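MGS-MChE2 (Uncultured bacterium, PDB 5JD6) probably hydrolyses carboxylic esters, as an esterase of the alpha/beta hydrolase fold recovered from a lagoon-sediment metagenome. Local coordinates at residues P21-H26 against E83-L88. Sequence-based numbering, arbitrary orientation.
Sequences PIVILH and ENVILL
V23 and L88 are joined in a parallel pairing of strands in which P21 O, V23 N and O, and L25 N face the amides and carbonyls of I86 and L88. The amide of I86 gives its hydrogen to P21 O (N to O 3.1 Å), and I86 O in turn takes the amide of V23 (O to N 2.8 Å). One step on, L88 N binds V23 O at 2.9 Å with an almost straight N-H...O angle of 173°, and L88 O receives L25 N. V23 and L88 are therefore each gripped through both backbone polar atoms, as is I86. Three acceptors also attract CA-H groups: I86 O that of I22, V23 O that of L87, and L88 O that of I24, whose CA lies 3.3 Å from the oxygen. I22 forms backbone hydrogen bonds with K48 and L50 of strand 47-52, on the other side, and I24 one with L50.

Side chains alternate between two faces. I24 and L88 run side by side on one, I24 CG1 lying 4.1 Å from L88 CD2; CG of L88 is anti to its backbone N (chi1 171°), which carries this leucine alongside the isoleucine. With an alanine at I24, CG1, CG2 and CD1 would be missing, which is likely to open a gap beside the CD2 branch of L88. On the other face L87 CD2 packs 3.8 Å from V23 CB, while V23 CG2 reaches V85; L73 of helix 66-80 touches both V23 and L87. The pair belongs to the parallel part of the mixed central sheet of the alpha/beta hydrolase fold, and strand 85-91 runs on into a probable nucleophile elbow at S91.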
loop_
_atom_site.group_PDB
_atom_site.type_symbol
_atom_site.label_atom_id
_atom_site.label_comp_id
_atom_site.label_asym_id
_atom_site.label_seq_id
_atom_site.Cartn_x
_atom_site.Cartn_y
_atom_site.Cartn_z
ATOM N N PRO A 21 7.709 -2.261 12.969
ATOM C CA PRO A 21 7.883 -2.183 11.515
ATOM C C PRO A 21 6.616 -1.790 10.760
ATOM O O PRO A 21 5.563 -2.401 10.939
ATOM C CB PRO A 21 8.316 -3.605 11.142
ATOM C CG PRO A 21 7.712 -4.462 12.193
ATOM C CD PRO A 21 7.760 -3.650 13.458
ATOM N N ILE A 22 6.733 -0.764 9.924
ATOM C CA ILE A 22 5.671 -0.388 9.001
ATOM C C ILE A 22 6.134 -0.637 7.571
ATOM O O ILE A 22 7.057 0.022 7.088
ATOM C CB ILE A 22 5.265 1.091 9.155
ATOM C CG1 ILE A 22 4.719 1.359 10.558
ATOM C CG2 ILE A 22 4.234 1.475 8.103
ATOM C CD1 ILE A 22 4.314 2.799 10.785
ATOM N N VAL A 23 5.503 -1.596 6.900
ATOM C CA VAL A 23 5.855 -1.909 5.521
ATOM C C VAL A 23 4.928 -1.179 4.555
ATOM O O VAL A 23 3.708 -1.332 4.609
ATOM C CB VAL A 23 5.802 -3.422 5.250
ATOM C CG1 VAL A 23 6.166 -3.714 3.804
ATOM C CG2 VAL A 23 6.742 -4.158 6.197
ATOM N N ILE A 24 5.523 -0.385 3.672
ATOM C CA ILE A 24 4.776 0.476 2.767
ATOM C C ILE A 24 4.755 -0.059 1.338
ATOM O O ILE A 24 5.800 -0.347 0.759
ATOM C CB ILE A 24 5.364 1.898 2.757
ATOM C CG1 ILE A 24 5.066 2.605 4.079
ATOM C CG2 ILE A 24 4.812 2.697 1.593
ATOM C CD1 ILE A 24 5.606 4.015 4.148
ATOM N N LEU A 25 3.557 -0.185 0.773
ATOM C CA LEU A 25 3.407 -0.621 -0.609
ATOM C C LEU A 25 2.867 0.502 -1.488
ATOM O O LEU A 25 1.698 0.875 -1.386
ATOM C CB LEU A 25 2.482 -1.834 -0.692
ATOM C CG LEU A 25 2.970 -3.109 -0.009
ATOM C CD1 LEU A 25 1.935 -4.210 -0.157
ATOM C CD2 LEU A 25 4.305 -3.542 -0.588
ATOM N N HIS A 26 3.725 1.039 -2.349
ATOM C CA HIS A 26 3.317 2.086 -3.278
ATOM C C HIS A 26 2.737 1.470 -4.550
ATOM O O HIS A 26 2.860 0.267 -4.776
ATOM C CB HIS A 26 4.499 2.998 -3.613
ATOM C CG HIS A 26 5.549 2.341 -4.457
ATOM N ND1 HIS A 26 5.848 2.765 -5.732
ATOM C CD2 HIS A 26 6.362 1.289 -4.206
ATOM C CE1 HIS A 26 6.806 2.003 -6.232
ATOM N NE2 HIS A 26 7.135 1.100 -5.327
ATOM N N GLU A 83 7.418 -11.380 12.887
ATOM C CA GLU A 83 6.272 -12.229 13.190
ATOM C C GLU A 83 4.988 -11.521 12.783
ATOM O O GLU A 83 3.981 -12.158 12.475
ATOM C CB GLU A 83 6.240 -12.581 14.677
ATOM C CG GLU A 83 7.605 -12.557 15.344
ATOM C CD GLU A 83 7.518 -12.676 16.853
ATOM O OE1 GLU A 83 6.835 -11.836 17.476
ATOM O OE2 GLU A 83 8.134 -13.605 17.415
ATOM N N ASN A 84 5.038 -10.192 12.788
ATOM C CA ASN A 84 3.910 -9.370 12.370
ATOM C C ASN A 84 4.369 -7.968 11.985
ATOM O O ASN A 84 5.327 -7.441 12.552
ATOM C CB ASN A 84 2.855 -9.296 13.476
ATOM C CG ASN A 84 3.342 -8.540 14.698
ATOM O OD1 ASN A 84 4.526 -8.570 15.031
ATOM N ND2 ASN A 84 2.425 -7.856 15.372
ATOM N N VAL A 85 3.690 -7.372 11.011
ATOM C CA VAL A 85 4.009 -6.018 10.571
ATOM C C VAL A 85 2.753 -5.176 10.404
ATOM O O VAL A 85 1.634 -5.682 10.487
ATOM C CB VAL A 85 4.775 -6.013 9.230
ATOM C CG1 VAL A 85 6.154 -6.631 9.392
ATOM C CG2 VAL A 85 3.972 -6.736 8.157
ATOM N N ILE A 86 2.949 -3.884 10.168
ATOM C CA ILE A 86 1.857 -2.998 9.802
ATOM C C ILE A 86 1.955 -2.675 8.315
ATOM O O ILE A 86 2.978 -2.174 7.850
ATOM C CB ILE A 86 1.874 -1.695 10.623
ATOM C CG1 ILE A 86 1.643 -2.001 12.104
ATOM C CG2 ILE A 86 0.819 -0.729 10.111
ATOM C CD1 ILE A 86 1.643 -0.774 12.991
ATOM N N LEU A 87 0.896 -2.980 7.573
ATOM C CA LEU A 87 0.879 -2.737 6.134
ATOM C C LEU A 87 0.189 -1.424 5.778
ATOM O O LEU A 87 -0.957 -1.181 6.163
ATOM C CB LEU A 87 0.190 -3.888 5.400
ATOM C CG LEU A 87 0.918 -5.230 5.368
ATOM C CD1 LEU A 87 0.179 -6.202 4.463
ATOM C CD2 LEU A 87 2.358 -5.054 4.911
ATOM N N LEU A 88 0.902 -0.585 5.034
ATOM C CA LEU A 88 0.357 0.667 4.530
ATOM C C LEU A 88 0.395 0.643 3.007
ATOM O O LEU A 88 1.457 0.470 2.408
ATOM C CB LEU A 88 1.142 1.858 5.088
ATOM C CG LEU A 88 0.883 3.260 4.529
ATOM C CD1 LEU A 88 -0.601 3.577 4.468
ATOM C CD2 LEU A 88 1.612 4.295 5.371
#